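Local coordinates for translocator protein BipD (Burkholderia pseudomallei, PDB 3NFT) that is required for invasion of epithelial cells and survival within host cells, and probably regulates secretion of the effectors BipB and BipC, at residues Arg86-Ala89 against Arg90-Asn94; Ile202-Trp205 against Arg206-Gly210; Trp242-Ala245 against Arg246-Trp250. One frame throughout, in Å; residues are numbered along the deposited sequence. Where two conformers were deposited one is given.

Contact 1: Arg86-Ala89 against Arg90-Asn94; sequences RGHA and RAQRN
R86 and R90 lie one turn apart on the alpha-helix 76-103, and R86 O accepts from R90 N at 3.1 Å, the first of four successive i to i+4 backbone bonds between 86-89 and 90-94. The R90 side chain leaves with CG trans to its own carbonyl carbon (chi1 -69°), which lays R90 CG against the same R86 O at 3.4 Å before the chain runs on extended. G87 continues the run: its O takes A91 N at 3.0 Å, and A91 CB lies 3.6 Å from G87 O. H88 adds a side-chain contact to its backbone bond. The aliphatic part of Q92 crosses the H88 imidazole, Q92 CG standing 4.0 Å from the ring centroid and 18° off the normal, a CH-pi contact over one face; the Q92 amide is turned about 40° from the ring plane. This buried pair meets helix 244-295, H88 touching Y272 and Q92 touching F279, while A89 packs on I137 and A141 of helix 121-160. Those two helices contain the predicted coiled coils, so the packing is consistent with an N-terminal domain that shields the coiled-coil region. A89 O, the last acceptor of 86-89, receives R93 N at 2.9 Å.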
ATOM      1  N   ARG A  86      -5.427 -25.712  -4.201  1.00 12.73           N
ATOM      2  CA  ARG A  86      -6.654 -25.097  -3.680  1.00 15.42           C
ATOM      3  C   ARG A  86      -6.587 -24.895  -2.170  1.00 13.61           C
ATOM      4  O   ARG A  86      -6.879 -23.815  -1.666  1.00 14.44           O
ATOM      5  CB  ARG A  86      -7.877 -25.963  -4.016  1.00 17.63           C
ATOM      6  CG  ARG A  86      -8.298 -25.904  -5.457  1.00 24.94           C
ATOM      7  CD  ARG A  86      -9.761 -26.406  -5.653  1.00 31.88           C
ATOM      8  NE  ARG A  86      -9.848 -27.480  -6.654  1.00 37.17           N
ATOM      9  CZ  ARG A  86      -9.787 -28.788  -6.388  1.00 40.48           C
ATOM     10  NH1 ARG A  86      -9.644 -29.224  -5.140  1.00 42.29           N
ATOM     11  NH2 ARG A  86      -9.889 -29.676  -7.380  1.00 42.45           N
ATOM     12  N   GLY A  87      -6.144 -25.918  -1.451  1.00 13.98           N
ATOM     13  CA  GLY A  87      -6.095 -25.850  -0.014  1.00 13.58           C
ATOM     14  C   GLY A  87      -5.110 -24.820   0.476  1.00 13.22           C
ATOM     15  O   GLY A  87      -5.352 -24.112   1.451  1.00 14.84           O
ATOM     16  N   HIS A  88      -3.969 -24.739  -0.207  1.00 12.51           N
ATOM     17  CA  HIS A  88      -2.936 -23.775   0.156  1.00 12.27           C
ATOM     18  C   HIS A  88      -3.445 -22.342  -0.023  1.00 11.79           C
ATOM     19  O   HIS A  88      -3.202 -21.480   0.807  1.00 12.34           O
ATOM     20  CB  HIS A  88      -1.692 -23.972  -0.692  1.00 11.68           C
ATOM     21  CG  HIS A  88      -0.507 -23.229  -0.176  1.00 12.06           C
ATOM     22  ND1 HIS A  88       0.170 -22.268  -0.899  1.00 14.90           N
ATOM     23  CD2 HIS A  88       0.101 -23.295   1.030  1.00 11.21           C
ATOM     24  CE1 HIS A  88       1.158 -21.788  -0.153  1.00 10.28           C
ATOM     25  NE2 HIS A  88       1.136 -22.403   1.016  1.00 15.22           N
ATOM     26  N   ALA A  89      -4.159 -22.089  -1.119  1.00 11.85           N
ATOM     27  CA  ALA A  89      -4.687 -20.757  -1.373  1.00 11.80           C
ATOM     28  C   ALA A  89      -5.697 -20.363  -0.278  1.00 13.10           C
ATOM     29  O   ALA A  89      -5.730 -19.202   0.184  1.00 14.14           O
ATOM     30  CB  ALA A  89      -5.337 -20.736  -2.762  1.00 12.28           C
ATOM     31  N   ARG A  90      -6.504 -21.329   0.150  1.00 13.96           N
ATOM     32  CA  ARG A  90      -7.476 -21.070   1.236  1.00 15.47           C
ATOM     33  C   ARG A  90      -6.743 -20.722   2.537  1.00 14.87           C
ATOM     34  O   ARG A  90      -7.073 -19.744   3.226  1.00 14.82           O
ATOM     35  CB  ARG A  90      -8.407 -22.262   1.441  1.00 17.72           C
ATOM     36  CG  ARG A  90      -9.371 -22.460   0.295  1.00 24.44           C
ATOM     37  CD  ARG A  90     -10.539 -23.400   0.695  1.00 31.85           C
ATOM     38  NE  ARG A  90     -11.069 -24.178  -0.432  1.00 38.45           N
ATOM     39  CZ  ARG A  90     -11.668 -23.670  -1.512  1.00 42.41           C
ATOM     40  NH1 ARG A  90     -11.826 -22.357  -1.673  1.00 43.97           N
ATOM     41  NH2 ARG A  90     -12.110 -24.492  -2.459  1.00 44.55           N
ATOM     42  N   ALA A  91      -5.697 -21.483   2.833  1.00 13.87           N
ATOM     43  CA  ALA A  91      -4.927 -21.252   4.050  1.00 13.15           C
ATOM     44  C   ALA A  91      -4.230 -19.895   4.014  1.00 12.46           C
ATOM     45  O   ALA A  91      -4.179 -19.162   5.008  1.00 13.25           O
ATOM     46  CB  ALA A  91      -3.933 -22.384   4.267  1.00 13.22           C
ATOM     47  N   GLN A  92      -3.704 -19.544   2.841  1.00 11.79           N
ATOM     48  CA  GLN A  92      -3.048 -18.259   2.686  1.00 12.12           C
ATOM     49  C   GLN A  92      -4.029 -17.108   2.873  1.00 13.58           C
ATOM     50  O   GLN A  92      -3.733 -16.123   3.560  1.00 13.33           O
ATOM     51  CB  GLN A  92      -2.409 -18.156   1.317  1.00 11.45           C
ATOM     52  CG  GLN A  92      -1.192 -18.991   1.091  1.00 11.59           C
ATOM     53  CD  GLN A  92      -0.709 -18.926  -0.351  1.00 12.66           C
ATOM     54  OE1 GLN A  92      -1.512 -19.027  -1.280  1.00 12.19           O
ATOM     55  NE2 GLN A  92       0.627 -18.787  -0.547  1.00 13.20           N
ATOM     56  N   ARG A  93      -5.187 -17.214   2.226  1.00 14.37           N
ATOM     57  CA  ARG A  93      -6.217 -16.172   2.354  1.00 16.59           C
ATOM     58  C   ARG A  93      -6.666 -16.016   3.802  1.00 16.92           C
ATOM     59  O   ARG A  93      -6.842 -14.897   4.298  1.00 17.28           O
ATOM     60  CB  ARG A  93      -7.421 -16.492   1.460  1.00 17.79           C
ATOM     61  CG  ARG A  93      -8.431 -15.335   1.407  1.00 22.59           C
ATOM     62  CD  ARG A  93      -9.560 -15.548   0.398  1.00 27.97           C
ATOM     63  NE  ARG A  93     -10.445 -14.367   0.333  1.00 33.46           N
ATOM     64  CZ  ARG A  93     -10.424 -13.415  -0.606  1.00 35.80           C
ATOM     65  NH1 ARG A  93      -9.570 -13.449  -1.627  1.00 36.30           N
ATOM     66  NH2 ARG A  93     -11.295 -12.411  -0.534  1.00 37.57           N
ATOM     67  N   ASN A  94      -6.866 -17.147   4.475  1.00 17.28           N
ATOM     68  CA  ASN A  94      -7.298 -17.131   5.880  1.00 18.00           C
ATOM     69  C   ASN A  94      -6.281 -16.391   6.749  1.00 17.04           C
ATOM     70  O   ASN A  94      -6.659 -15.591   7.610  1.00 18.07           O
ATOM     71  CB  ASN A  94      -7.490 -18.548   6.417  1.00 18.58           C
ATOM     72  CG  ASN A  94      -8.759 -19.236   5.912  1.00 22.05           C
ATOM     73  OD1 ASN A  94      -8.909 -20.448   6.096  1.00 27.15           O
ATOM     74  ND2 ASN A  94      -9.665 -18.491   5.289  1.00 24.28           N
TER

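Contact 2: Ile202-Trp205 against Arg206-Gly210; sequences IARW and RKELG
I202 and R206 meet through their first torsions: with chi1 of -62°, I202 sends its CG2 branch out opposite its backbone N, while chi1 of -72° and an extended chain carry the R206 guanidinium across it. They sit one turn apart on the short alpha-helix 202-209, which packs against both helix 121-160 and strand 213-215. The methyl comes up beneath the flat group, I202 CG2 being 3.5 Å from R206 CZ and over the centre of one face. The guanidinium spends its polar N-H groups elsewhere, since R206 NH2 makes a salt bridge with D217 and a hydrogen bond to I215 O; I202 therefore supplies an apolar floor to a group held by its rim.

On the buried side, W205 and L209 cross at a slant. L209 CG lies near the plane of the indole, at its edge, 4.1 Å from W205 CE3. The same leucine carbon is 3.4 Å from W205 O, which accepts L209 N at 2.9 Å. Around this pair I143 of helix 121-160 touches both side chains, and so does I215.

R204 and E208 run side by side, pointing the same way, but R204 NH1 stays 4.2 Å from E208 OE1, too long for a salt bridge in the conformer given, and the guanidinium and carboxylate planes are 76° apart. Each has stronger partners: R204 NH2 pairs with D136, E208 OE2 bonds to Y140 OH, and E208 OE1 accepts from Q118 N of the second subunit. This polar side of the helix thus contributes to the subunit interface. Along the backbone, R206 N bonds to I202 O at 2.8 Å, and at the other end of 202-210 G210 N reaches R206 O at 3.1 Å.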
ATOM      1  N   ILE A 202      -3.000  -6.877 -17.035  1.00 19.72           N
ATOM      2  CA  ILE A 202      -2.909  -7.896 -18.082  1.00 19.32           C
ATOM      3  C   ILE A 202      -1.517  -7.993 -18.692  1.00 19.13           C
ATOM      4  O   ILE A 202      -1.020  -9.087 -18.957  1.00 17.89           O
ATOM      5  CB  ILE A 202      -3.949  -7.644 -19.198  1.00 20.01           C
ATOM      6  CG1 ILE A 202      -5.363  -7.717 -18.633  1.00 21.45           C
ATOM      7  CG2 ILE A 202      -3.754  -8.617 -20.350  1.00 19.11           C
ATOM      8  CD1 ILE A 202      -5.687  -8.953 -17.870  1.00 23.06           C
ATOM      9  N   ALA A 203      -0.889  -6.843 -18.925  1.00 18.95           N
ATOM     10  CA  ALA A 203       0.471  -6.823 -19.473  1.00 18.83           C
ATOM     11  C   ALA A 203       1.450  -7.537 -18.533  1.00 18.82           C
ATOM     12  O   ALA A 203       2.298  -8.309 -18.983  1.00 18.84           O
ATOM     13  CB  ALA A 203       0.911  -5.382 -19.722  1.00 19.33           C
ATOM     14  N   ARG A 204       1.327  -7.280 -17.230  0.52 18.84           N
ATOM     15  CA  ARG A 204       2.166  -7.954 -16.239  0.52 18.92           C
ATOM     16  C   ARG A 204       1.957  -9.467 -16.277  0.52 17.21           C
ATOM     17  O   ARG A 204       2.917 -10.228 -16.290  0.52 17.09           O
ATOM     18  CB  ARG A 204       1.884  -7.420 -14.829  0.52 19.60           C
ATOM     19  CG  ARG A 204       2.933  -7.821 -13.775  0.52 22.52           C
ATOM     20  CD  ARG A 204       2.619  -9.143 -13.088  0.52 26.43           C
ATOM     21  NE  ARG A 204       1.788  -8.989 -11.894  0.52 29.00           N
ATOM     22  CZ  ARG A 204       1.432  -9.986 -11.084  0.52 29.41           C
ATOM     23  NH1 ARG A 204       1.824 -11.236 -11.334  0.52 30.54           N
ATOM     24  NH2 ARG A 204       0.672  -9.730 -10.023  0.52 29.05           N
ATOM     25  N   TRP A 205       0.704  -9.898 -16.290  1.00 15.99           N
ATOM     26  CA  TRP A 205       0.401 -11.330 -16.319  1.00 15.05           C
ATOM     27  C   TRP A 205       0.841 -11.997 -17.626  1.00 14.78           C
ATOM     28  O   TRP A 205       1.322 -13.131 -17.606  1.00 14.10           O
ATOM     29  CB  TRP A 205      -1.062 -11.602 -16.010  1.00 15.18           C
ATOM     30  CG  TRP A 205      -1.361 -11.480 -14.539  1.00 16.06           C
ATOM     31  CD1 TRP A 205      -1.904 -10.415 -13.903  1.00 18.34           C
ATOM     32  CD2 TRP A 205      -1.044 -12.432 -13.524  1.00 16.30           C
ATOM     33  NE1 TRP A 205      -2.002 -10.650 -12.560  1.00 19.15           N
ATOM     34  CE2 TRP A 205      -1.481 -11.892 -12.303  1.00 17.54           C
ATOM     35  CE3 TRP A 205      -0.474 -13.698 -13.536  1.00 17.45           C
ATOM     36  CZ2 TRP A 205      -1.334 -12.573 -11.100  1.00 18.99           C
ATOM     37  CZ3 TRP A 205      -0.337 -14.374 -12.321  1.00 19.43           C
ATOM     38  CH2 TRP A 205      -0.759 -13.805 -11.141  1.00 19.24           C
ATOM     39  N   ARG A 206       0.728 -11.304 -18.760  1.00 15.28           N
ATOM     40  CA  ARG A 206       1.271 -11.849 -19.998  1.00 14.98           C
ATOM     41  C   ARG A 206       2.777 -12.073 -19.882  1.00 15.26           C
ATOM     42  O   ARG A 206       3.277 -13.122 -20.284  1.00 15.68           O
ATOM     43  CB  ARG A 206       0.995 -10.914 -21.197  1.00 14.63           C
ATOM     44  CG  ARG A 206      -0.438 -10.914 -21.621  1.00 15.75           C
ATOM     45  CD  ARG A 206      -0.641 -10.056 -22.893  1.00 17.62           C
ATOM     46  NE  ARG A 206      -2.039 -10.025 -23.318  1.00 19.18           N
ATOM     47  CZ  ARG A 206      -2.719  -8.922 -23.669  1.00 20.13           C
ATOM     48  NH1 ARG A 206      -2.155  -7.721 -23.619  1.00 21.03           N
ATOM     49  NH2 ARG A 206      -3.988  -9.029 -24.037  1.00 19.47           N
ATOM     50  N   LYS A 207       3.503 -11.108 -19.318  1.00 15.06           N
ATOM     51  CA  LYS A 207       4.956 -11.280 -19.136  1.00 16.00           C
ATOM     52  C   LYS A 207       5.264 -12.409 -18.165  1.00 16.15           C
ATOM     53  O   LYS A 207       6.159 -13.216 -18.422  1.00 17.16           O
ATOM     54  CB  LYS A 207       5.623 -10.002 -18.648  1.00 16.57           C
ATOM     55  CG  LYS A 207       5.690  -8.895 -19.680  1.00 18.57           C
ATOM     56  CD  LYS A 207       6.486  -7.709 -19.160  1.00 22.67           C
ATOM     57  CE  LYS A 207       6.492  -6.538 -20.142  1.00 25.37           C
ATOM     58  NZ  LYS A 207       7.177  -5.344 -19.541  1.00 28.95           N
ATOM     59  N   GLU A 208       4.509 -12.460 -17.078  1.00 15.46           N
ATOM     60  CA  GLU A 208       4.733 -13.454 -16.015  1.00 15.94           C
ATOM     61  C   GLU A 208       4.516 -14.874 -16.537  1.00 15.47           C
ATOM     62  O   GLU A 208       5.304 -15.786 -16.239  1.00 16.29           O
ATOM     63  CB  GLU A 208       3.785 -13.165 -14.844  1.00 16.77           C
ATOM     64  CG  GLU A 208       3.804 -14.226 -13.738  1.00 20.55           C
ATOM     65  CD  GLU A 208       4.794 -13.954 -12.626  1.00 24.48           C
ATOM     66  OE1 GLU A 208       5.445 -12.876 -12.580  1.00 24.20           O
ATOM     67  OE2 GLU A 208       4.892 -14.855 -11.759  1.00 25.76           O
ATOM     68  N   LEU A 209       3.452 -15.089 -17.310  1.00 14.69           N
ATOM     69  CA  LEU A 209       3.069 -16.449 -17.683  1.00 15.12           C
ATOM     70  C   LEU A 209       3.753 -16.980 -18.936  1.00 16.65           C
ATOM     71  O   LEU A 209       3.926 -18.200 -19.074  1.00 18.34           O
ATOM     72  CB  LEU A 209       1.562 -16.576 -17.787  1.00 14.28           C
ATOM     73  CG  LEU A 209       0.804 -16.267 -16.477  1.00 14.80           C
ATOM     74  CD1 LEU A 209      -0.676 -16.471 -16.655  1.00 14.52           C
ATOM     75  CD2 LEU A 209       1.291 -17.155 -15.284  1.00 16.91           C
ATOM     76  N   GLY A 210       4.125 -16.075 -19.841  1.00 17.27           N
ATOM     77  CA  GLY A 210       4.775 -16.456 -21.083  1.00 18.31           C
ATOM     78  C   GLY A 210       3.829 -17.012 -22.124  1.00 19.01           C
ATOM     79  O   GLY A 210       2.615 -17.028 -21.937  1.00 18.50           O
TER

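Contact 3: Trp242-Ala245 against Arg246-Trp250; sequences WDTA and RYQAW
W242 and Y247 bracket the start of helix 244-295 as a hydrophobic staple, the residue before the N-cap packing on the fourth residue of the helix: W242 CE3 is 4.2 Å from Y247 CD2. Packing is tight close by, where W242 CE3 is 3.7 Å from Y247 CA and the six-membered ring presses obliquely on W250, with W242 CZ3 3.4 Å from W250 CB. Its plane is 43° from that of the W250 five-membered ring. I175 of the neighbouring strand touches both tryptophans, and W250 NE1 bonds to S234.

D243 is the N-cap. Its chi1 of 57° sets the carboxylate between the backbone N and the carbonyl carbon, letting D243 OD2 accept from R246 N at 3.2 Å. The other oxygen is gripped by the arginine side chain: D243 OD1 and R246 NH1 form a salt bridge of 2.9 Å, the oxygen almost in the guanidinium plane although that plane stands 84° from the carboxylate.

On the solvent side, A245 and A249 add little side-chain packing beyond the D243-R246 pair. T244 and Q248 run alongside each other, T244 OG1 bonding to K171 O and Q248 NE2 to D61, and T244 CG2 rests 3.6 Å from Q248 NE2.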
ATOM      1  N   TRP A 242       4.229 -49.943 -39.254  1.00 14.17           N
ATOM      2  CA  TRP A 242       5.579 -49.388 -39.373  1.00 13.71           C
ATOM      3  C   TRP A 242       6.628 -50.378 -38.874  1.00 14.85           C
ATOM      4  O   TRP A 242       6.433 -51.056 -37.855  1.00 15.13           O
ATOM      5  CB  TRP A 242       5.721 -48.117 -38.544  1.00 14.19           C
ATOM      6  CG  TRP A 242       5.235 -46.844 -39.152  1.00 15.67           C
ATOM      7  CD1 TRP A 242       5.116 -46.561 -40.485  1.00 18.13           C
ATOM      8  CD2 TRP A 242       4.895 -45.639 -38.454  1.00 16.44           C
ATOM      9  NE1 TRP A 242       4.683 -45.258 -40.647  1.00 19.99           N
ATOM     10  CE2 TRP A 242       4.548 -44.676 -39.413  1.00 18.28           C
ATOM     11  CE3 TRP A 242       4.812 -45.291 -37.103  1.00 16.52           C
ATOM     12  CZ2 TRP A 242       4.119 -43.388 -39.057  1.00 18.47           C
ATOM     13  CZ3 TRP A 242       4.394 -44.021 -36.763  1.00 15.96           C
ATOM     14  CH2 TRP A 242       4.077 -43.077 -37.738  1.00 17.63           C
ATOM     15  N   ASP A 243       7.763 -50.400 -39.553  1.00 15.23           N
ATOM     16  CA  ASP A 243       8.940 -51.049 -39.016  1.00 15.80           C
ATOM     17  C   ASP A 243       9.344 -50.323 -37.742  1.00 14.93           C
ATOM     18  O   ASP A 243       8.989 -49.148 -37.514  1.00 14.06           O
ATOM     19  CB  ASP A 243      10.086 -51.032 -40.025  1.00 17.16           C
ATOM     20  CG  ASP A 243      10.443 -49.629 -40.474  1.00 19.88           C
ATOM     21  OD1 ASP A 243       9.613 -48.988 -41.181  1.00 21.42           O
ATOM     22  OD2 ASP A 243      11.535 -49.155 -40.117  1.00 23.63           O
ATOM     23  N   THR A 244      10.105 -51.019 -36.907  1.00 14.69           N
ATOM     24  CA  THR A 244      10.501 -50.444 -35.645  1.00 14.91           C
ATOM     25  C   THR A 244      11.198 -49.097 -35.817  1.00 13.71           C
ATOM     26  O   THR A 244      10.927 -48.158 -35.059  1.00 14.87           O
ATOM     27  CB  THR A 244      11.395 -51.413 -34.880  1.00 16.09           C
ATOM     28  OG1 THR A 244      10.653 -52.603 -34.632  1.00 19.71           O
ATOM     29  CG2 THR A 244      11.830 -50.760 -33.582  1.00 19.10           C
ATOM     30  N   ALA A 245      12.107 -48.979 -36.791  1.00 13.24           N
ATOM     31  CA  ALA A 245      12.871 -47.745 -36.910  1.00 13.24           C
ATOM     32  C   ALA A 245      11.963 -46.549 -37.208  1.00 12.50           C
ATOM     33  O   ALA A 245      12.117 -45.494 -36.610  1.00 12.64           O
ATOM     34  CB  ALA A 245      13.973 -47.864 -37.939  1.00 14.26           C
ATOM     35  N   ARG A 246      10.999 -46.722 -38.111  1.00 12.04           N
ATOM     36  CA  ARG A 246      10.066 -45.623 -38.405  1.00 11.61           C
ATOM     37  C   ARG A 246       9.160 -45.320 -37.203  1.00 11.36           C
ATOM     38  O   ARG A 246       8.837 -44.156 -36.911  1.00 12.04           O
ATOM     39  CB  ARG A 246       9.234 -45.924 -39.644  1.00 12.77           C
ATOM     40  CG  ARG A 246       9.974 -45.613 -40.914  1.00 15.34           C
ATOM     41  CD  ARG A 246       9.053 -45.730 -42.126  1.00 18.29           C
ATOM     42  NE  ARG A 246       9.735 -45.524 -43.414  1.00 18.91           N
ATOM     43  CZ  ARG A 246      10.358 -46.478 -44.103  1.00 20.01           C
ATOM     44  NH1 ARG A 246      10.435 -47.719 -43.636  1.00 20.58           N
ATOM     45  NH2 ARG A 246      10.923 -46.186 -45.274  1.00 20.57           N
ATOM     46  N   TYR A 247       8.751 -46.347 -36.472  1.00 11.34           N
ATOM     47  CA  TYR A 247       7.950 -46.114 -35.281  1.00 11.15           C
ATOM     48  C   TYR A 247       8.753 -45.288 -34.273  1.00 10.72           C
ATOM     49  O   TYR A 247       8.258 -44.350 -33.668  1.00 11.53           O
ATOM     50  CB  TYR A 247       7.505 -47.443 -34.662  1.00 11.23           C
ATOM     51  CG  TYR A 247       6.837 -47.227 -33.332  1.00  9.87           C
ATOM     52  CD1 TYR A 247       7.557 -47.357 -32.143  1.00 11.07           C
ATOM     53  CD2 TYR A 247       5.507 -46.828 -33.258  1.00 11.25           C
ATOM     54  CE1 TYR A 247       6.958 -47.133 -30.939  1.00 11.62           C
ATOM     55  CE2 TYR A 247       4.895 -46.601 -32.050  1.00 11.42           C
ATOM     56  CZ  TYR A 247       5.623 -46.738 -30.878  1.00 11.32           C
ATOM     57  OH  TYR A 247       4.995 -46.501 -29.656  1.00 13.29           O
ATOM     58  N   GLN A 248      10.021 -45.644 -34.098  1.00 11.81           N
ATOM     59  CA  GLN A 248      10.847 -44.965 -33.119  1.00 13.00           C
ATOM     60  C   GLN A 248      11.081 -43.513 -33.494  1.00 12.39           C
ATOM     61  O   GLN A 248      11.142 -42.660 -32.630  1.00 11.87           O
ATOM     62  CB  GLN A 248      12.175 -45.713 -32.922  1.00 13.73           C
ATOM     63  CG  GLN A 248      11.949 -47.033 -32.184  1.00 15.49           C
ATOM     64  CD  GLN A 248      13.222 -47.833 -31.900  1.00 20.19           C
ATOM     65  OE1 GLN A 248      14.248 -47.667 -32.564  1.00 23.62           O
ATOM     66  NE2 GLN A 248      13.138 -48.741 -30.935  1.00 21.92           N
ATOM     67  N   ALA A 249      11.209 -43.237 -34.799  1.00 12.06           N
ATOM     68  CA  ALA A 249      11.346 -41.865 -35.247  1.00 12.38           C
ATOM     69  C   ALA A 249      10.104 -41.058 -34.886  1.00 11.52           C
ATOM     70  O   ALA A 249      10.211 -39.900 -34.444  1.00 12.65           O
ATOM     71  CB  ALA A 249      11.564 -41.801 -36.750  1.00 12.41           C
ATOM     72  N   TRP A 250       8.925 -41.641 -35.107  1.00 11.24           N
ATOM     73  CA  TRP A 250       7.681 -40.981 -34.758  1.00 11.58           C
ATOM     74  C   TRP A 250       7.585 -40.769 -33.232  1.00 11.46           C
ATOM     75  O   TRP A 250       7.248 -39.696 -32.749  1.00 11.97           O
ATOM     76  CB  TRP A 250       6.459 -41.766 -35.283  1.00 11.38           C
ATOM     77  CG  TRP A 250       5.218 -41.228 -34.637  1.00 10.32           C
ATOM     78  CD1 TRP A 250       4.558 -40.068 -34.952  1.00 10.75           C
ATOM     79  CD2 TRP A 250       4.586 -41.730 -33.446  1.00  9.73           C
ATOM     80  NE1 TRP A 250       3.521 -39.869 -34.080  1.00 12.26           N
ATOM     81  CE2 TRP A 250       3.516 -40.866 -33.141  1.00 10.88           C
ATOM     82  CE3 TRP A 250       4.795 -42.852 -32.648  1.00 11.97           C
ATOM     83  CZ2 TRP A 250       2.686 -41.067 -32.037  1.00 11.31           C
ATOM     84  CZ3 TRP A 250       3.969 -43.061 -31.562  1.00 11.51           C
ATOM     85  CH2 TRP A 250       2.935 -42.176 -31.259  1.00 10.55           C
TER

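In the fold
All three contacts are local, yet they sit in different parts of the fold. Contacts 1 and 2, with centres about 23 Å apart, both pack on helix 121-160: contact 1 through small and polar side chains, contact 2 through W205 and L209 together with a salt bridge from R204. Helix 244-295 begins in contact 3 and is met farther along by contact 1, whose centre is about 48 Å away, on the opposite side of the chain's centre. H88 and Q92, W205, E208 and L209, and Y247 and W250 are buried, while R90, R206 and R246 lie exposed. Contact 2 alone touches the second subunit, whereas contact 3 joins strand to helix by aromatic packing and a charged cap.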